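Long-range contact in putative GH105 family protein (Salmonella enterica subsp. enterica serovar Paratyphi A, PDB 3QWT), which is of unknown function but, as a possible member of glycoside hydrolase family 105, probably hydrolyses a glycosidic bond in an unsaturated sugar substrate: residues 62-73 with 95-105. Numbering follows the deposited sequence.
Sequences WAGWEWTHGVGL and WFADRFAEGAT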
loop_
_atom_site.group_PDB
_atom_site.type_symbol
_atom_site.label_atom_id
_atom_site.label_comp_id
_atom_site.label_asym_id
_atom_site.label_seq_id
_atom_site.Cartn_x
_atom_site.Cartn_y
_atom_site.Cartn_z
ATOM N N TRP A 62 34.547 -28.539 24.444
ATOM C CA TRP A 62 33.785 -28.187 23.254
ATOM C C TRP A 62 32.614 -29.131 22.980
ATOM O O TRP A 62 31.558 -28.706 22.483
ATOM C CB TRP A 62 34.712 -28.117 22.035
ATOM C CG TRP A 62 34.070 -27.518 20.777
ATOM C CD1 TRP A 62 34.095 -28.042 19.508
ATOM C CD2 TRP A 62 33.340 -26.292 20.685
ATOM N NE1 TRP A 62 33.425 -27.209 18.638
ATOM C CE2 TRP A 62 32.945 -26.136 19.337
ATOM C CE3 TRP A 62 32.974 -25.313 21.610
ATOM C CZ2 TRP A 62 32.201 -25.045 18.899
ATOM C CZ3 TRP A 62 32.231 -24.232 21.174
ATOM C CH2 TRP A 62 31.857 -24.103 19.830
ATOM N N ALA A 63 32.783 -30.404 23.319
ATOM C CA ALA A 63 31.760 -31.388 22.990
ATOM C C ALA A 63 30.487 -31.253 23.835
ATOM O O ALA A 63 29.601 -32.106 23.766
ATOM C CB ALA A 63 32.321 -32.799 23.067
ATOM N N GLY A 64 30.383 -30.175 24.608
ATOM C CA GLY A 64 29.219 -29.967 25.456
ATOM C C GLY A 64 28.109 -29.136 24.818
ATOM O O GLY A 64 28.272 -28.570 23.740
ATOM N N TRP A 65 26.972 -29.072 25.500
ATOM C CA TRP A 65 25.873 -28.211 25.104
ATOM C C TRP A 65 25.402 -27.331 26.257
ATOM O O TRP A 65 24.618 -27.763 27.103
ATOM C CB TRP A 65 24.704 -29.054 24.593
ATOM C CG TRP A 65 23.546 -28.267 23.987
ATOM C CD1 TRP A 65 23.198 -26.958 24.227
ATOM C CD2 TRP A 65 22.593 -28.762 23.026
ATOM N NE1 TRP A 65 22.079 -26.615 23.477
ATOM C CE2 TRP A 65 21.691 -27.707 22.739
ATOM C CE3 TRP A 65 22.406 -30.002 22.399
ATOM C CZ2 TRP A 65 20.629 -27.858 21.849
ATOM C CZ3 TRP A 65 21.350 -30.150 21.507
ATOM C CH2 TRP A 65 20.471 -29.085 21.245
ATOM N N GLU A 66 25.890 -26.101 26.300
ATOM C CA GLU A 66 25.259 -25.084 27.135
ATOM C C GLU A 66 25.511 -23.659 26.648
ATOM O O GLU A 66 26.038 -23.445 25.558
ATOM C CB GLU A 66 25.640 -25.213 28.606
ATOM C CG GLU A 66 24.592 -24.553 29.501
ATOM C CD GLU A 66 25.134 -24.215 30.836
ATOM O OE1 GLU A 66 24.373 -24.262 31.821
ATOM O OE2 GLU A 66 26.336 -23.901 30.906
ATOM N N TRP A 67 25.125 -22.686 27.459
ATOM C CA TRP A 67 25.177 -21.293 27.019
ATOM C C TRP A 67 26.567 -20.934 26.533
ATOM O O TRP A 67 26.733 -20.092 25.652
ATOM C CB TRP A 67 24.713 -20.335 28.123
ATOM C CG TRP A 67 25.652 -20.248 29.295
ATOM C CD1 TRP A 67 25.653 -21.042 30.407
ATOM C CD2 TRP A 67 26.727 -19.319 29.467
ATOM N NE1 TRP A 67 26.657 -20.664 31.260
ATOM C CE2 TRP A 67 27.335 -19.609 30.708
ATOM C CE3 TRP A 67 27.236 -18.272 28.693
ATOM C CZ2 TRP A 67 28.426 -18.891 31.194
ATOM C CZ3 TRP A 67 28.314 -17.553 29.177
ATOM C CH2 TRP A 67 28.903 -17.871 30.419
ATOM N N THR A 68 27.564 -21.596 27.087
ATOM C CA THR A 68 28.945 -21.219 26.815
ATOM C C THR A 68 29.251 -21.501 25.360
ATOM O O THR A 68 29.788 -20.658 24.650
ATOM C CB THR A 68 29.936 -21.980 27.730
ATOM O OG1 THR A 68 29.841 -23.391 27.476
ATOM C CG2 THR A 68 29.621 -21.693 29.199
ATOM N N HIS A 69 28.891 -22.698 24.919
ATOM C CA HIS A 69 28.979 -23.053 23.510
ATOM C C HIS A 69 28.152 -22.099 22.663
ATOM O O HIS A 69 28.520 -21.781 21.535
ATOM C CB HIS A 69 28.506 -24.497 23.305
ATOM C CG HIS A 69 29.096 -25.448 24.293
ATOM N ND1 HIS A 69 28.554 -25.651 25.543
ATOM C CD2 HIS A 69 30.220 -26.202 24.245
ATOM C CE1 HIS A 69 29.297 -26.512 26.211
ATOM N NE2 HIS A 69 30.315 -26.862 25.444
ATOM N N GLY A 70 27.039 -21.637 23.220
ATOM C CA GLY A 70 26.179 -20.693 22.516
ATOM C C GLY A 70 26.967 -19.441 22.181
ATOM O O GLY A 70 26.985 -18.987 21.040
ATOM N N VAL A 71 27.639 -18.894 23.186
ATOM C CA VAL A 71 28.460 -17.718 22.983
ATOM C C VAL A 71 29.624 -18.052 22.064
ATOM O O VAL A 71 29.926 -17.300 21.138
ATOM C CB VAL A 71 28.980 -17.133 24.314
ATOM C CG1 VAL A 71 29.935 -15.996 24.036
ATOM C CG2 VAL A 71 27.812 -16.639 25.154
ATOM N N GLY A 72 30.260 -19.195 22.299
ATOM C CA GLY A 72 31.336 -19.639 21.428
ATOM C C GLY A 72 30.960 -19.634 19.950
ATOM O O GLY A 72 31.658 -19.054 19.121
ATOM N N LEU A 73 29.848 -20.277 19.611
ATOM C CA LEU A 73 29.434 -20.348 18.212
ATOM C C LEU A 73 29.194 -18.947 17.620
ATOM O O LEU A 73 29.451 -18.705 16.443
ATOM C CB LEU A 73 28.181 -21.230 18.050
ATOM C CG LEU A 73 28.315 -22.723 18.432
ATOM C CD1 LEU A 73 26.966 -23.312 18.856
ATOM C CD2 LEU A 73 28.935 -23.562 17.301
ATOM N N TRP A 95 29.768 -28.754 15.103
ATOM C CA TRP A 95 29.218 -28.748 16.448
ATOM C C TRP A 95 27.735 -29.087 16.407
ATOM O O TRP A 95 27.247 -29.899 17.197
ATOM C CB TRP A 95 29.405 -27.394 17.120
ATOM C CG TRP A 95 29.036 -27.406 18.576
ATOM C CD1 TRP A 95 29.881 -27.643 19.632
ATOM C CD2 TRP A 95 27.741 -27.166 19.147
ATOM N NE1 TRP A 95 29.192 -27.562 20.810
ATOM C CE2 TRP A 95 27.879 -27.271 20.551
ATOM C CE3 TRP A 95 26.478 -26.865 18.611
ATOM C CZ2 TRP A 95 26.805 -27.088 21.432
ATOM C CZ3 TRP A 95 25.408 -26.681 19.488
ATOM C CH2 TRP A 95 25.582 -26.789 20.885
ATOM N N PHE A 96 27.012 -28.447 15.499
ATOM C CA PHE A 96 25.583 -28.707 15.381
ATOM C C PHE A 96 25.284 -30.144 14.979
ATOM O O PHE A 96 24.396 -30.769 15.541
ATOM C CB PHE A 96 24.909 -27.729 14.418
ATOM C CG PHE A 96 24.644 -26.386 15.025
ATOM C CD1 PHE A 96 23.863 -26.275 16.160
ATOM C CD2 PHE A 96 25.183 -25.237 14.470
ATOM C CE1 PHE A 96 23.623 -25.046 16.742
ATOM C CE2 PHE A 96 24.941 -24.002 15.041
ATOM C CZ PHE A 96 24.163 -23.910 16.178
ATOM N N ALA A 97 26.023 -30.667 14.010
ATOM C CA ALA A 97 25.779 -32.026 13.545
ATOM C C ALA A 97 26.048 -33.025 14.681
ATOM O O ALA A 97 25.245 -33.927 14.961
ATOM C CB ALA A 97 26.636 -32.329 12.334
ATOM N N ASP A 98 27.169 -32.838 15.358
ATOM C CA ASP A 98 27.528 -33.701 16.469
ATOM C C ASP A 98 26.468 -33.667 17.566
ATOM O O ASP A 98 26.049 -34.710 18.061
ATOM C CB ASP A 98 28.893 -33.299 17.046
ATOM C CG ASP A 98 30.044 -33.586 16.088
ATOM O OD1 ASP A 98 29.834 -34.317 15.091
ATOM O OD2 ASP A 98 31.161 -33.090 16.344
ATOM N N ARG A 99 26.034 -32.474 17.953
ATOM C CA ARG A 99 25.082 -32.361 19.051
ATOM C C ARG A 99 23.737 -32.952 18.640
ATOM O O ARG A 99 23.014 -33.538 19.447
ATOM C CB ARG A 99 24.894 -30.899 19.454
ATOM C CG ARG A 99 26.144 -30.180 19.939
ATOM C CD ARG A 99 26.610 -30.675 21.298
ATOM N NE ARG A 99 27.289 -31.961 21.232
ATOM C CZ ARG A 99 28.560 -32.128 20.863
ATOM N NH1 ARG A 99 29.096 -33.341 20.840
ATOM N NH2 ARG A 99 29.290 -31.086 20.504
ATOM N N PHE A 100 23.391 -32.778 17.376
ATOM C CA PHE A 100 22.088 -33.200 16.919
ATOM C C PHE A 100 22.036 -34.720 16.789
ATOM O O PHE A 100 21.046 -35.335 17.182
ATOM C CB PHE A 100 21.684 -32.488 15.617
ATOM C CG PHE A 100 21.318 -31.040 15.803
ATOM C CD1 PHE A 100 21.140 -30.508 17.070
ATOM C CD2 PHE A 100 21.161 -30.208 14.709
ATOM C CE1 PHE A 100 20.807 -29.172 17.241
ATOM C CE2 PHE A 100 20.828 -28.867 14.877
ATOM C CZ PHE A 100 20.652 -28.350 16.148
ATOM N N ALA A 101 23.104 -35.325 16.268
ATOM C CA ALA A 101 23.198 -36.788 16.272
ATOM C C ALA A 101 23.043 -37.348 17.691
ATOM O O ALA A 101 22.323 -38.323 17.907
ATOM C CB ALA A 101 24.507 -37.270 15.636
ATOM N N GLU A 102 23.708 -36.734 18.660
ATOM C CA GLU A 102 23.562 -37.182 20.041
ATOM C C GLU A 102 22.110 -37.152 20.469
ATOM O O GLU A 102 21.616 -38.086 21.089
ATOM C CB GLU A 102 24.382 -36.314 20.988
ATOM C CG GLU A 102 25.860 -36.601 20.932
ATOM C CD GLU A 102 26.663 -35.469 21.526
ATOM O OE1 GLU A 102 26.042 -34.492 21.991
ATOM O OE2 GLU A 102 27.903 -35.548 21.525
ATOM N N GLY A 103 21.426 -36.068 20.135
ATOM C CA GLY A 103 20.061 -35.866 20.591
ATOM C C GLY A 103 19.894 -34.572 21.365
ATOM O O GLY A 103 20.824 -34.079 22.006
ATOM N N ALA A 104 18.696 -34.012 21.313
ATOM C CA ALA A 104 18.450 -32.722 21.941
ATOM C C ALA A 104 18.679 -32.767 23.444
ATOM O O ALA A 104 18.254 -33.704 24.107
ATOM C CB ALA A 104 17.042 -32.280 21.656
ATOM N N THR A 105 19.347 -31.752 23.982
ATOM C CA THR A 105 19.346 -31.550 25.422
ATOM C C THR A 105 18.027 -30.921 25.865
ATOM O O THR A 105 17.184 -30.577 25.031
ATOM C CB THR A 105 20.477 -30.615 25.871
ATOM O OG1 THR A 105 20.508 -30.581 27.302
ATOM C CG2 THR A 105 20.228 -29.205 25.353
HETATM O O HOH W 1 23.111 -29.732 27.894
#
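Trp95, wedged among Trp62, Trp65, His69 and Leu73, fills the gap between two antiparallel helices of the alpha/alpha toroid, 67-83 and 86-102, the axes of whose segments here approach to 13.0 Å, their N-to-C directions at 152°. With CG anti to the backbone N, its indole reaches across from helix 86-102 as a flat blade. Leu73 CD1 presses on one face of its six-membered ring in a CH-pi contact, 3.9 Å from the centroid, while Arg99 CG, one turn further along the same helix, lies over the opposite face. Trp62 is inclined against the pyrrole side, where Trp95 CD1 rises over its face, and His69 CB packs against Trp95 CZ2. Two weak hydrogen bonds share the single N-H, Trp95 NE1 to Trp62 O (3.1 Å) and to Gly64 O (3.2 Å), and tie the indole loosely to the loop before helix 67-83.

The far edge of Trp95 points at Trp65 in a T-shaped pair with planes at 68°, CH2 standing over one face of the Trp65 indole. Trp65 in turn plugs the hollow where helix 86-102 ends, among Phe100, Gly103, Ala104 and Thr105, and its NE1 is hydrogen-bonded to Thr111 O. A water also bridges Trp65 O and Thr105 OG1.

Nearby, Arg99 turns along its own helix toward the C-terminal end and grips Glu102 side-on in a salt bridge, through NE and NH1, and Ala63 O sits over the guanidinium face, 3.1 Å from Arg99 CZ. On the Trp65 face turned from Trp95, the methyl Thr105 CG2 sits over the five-membered ring in a CH-pi contact, 3.4 Å from its centroid.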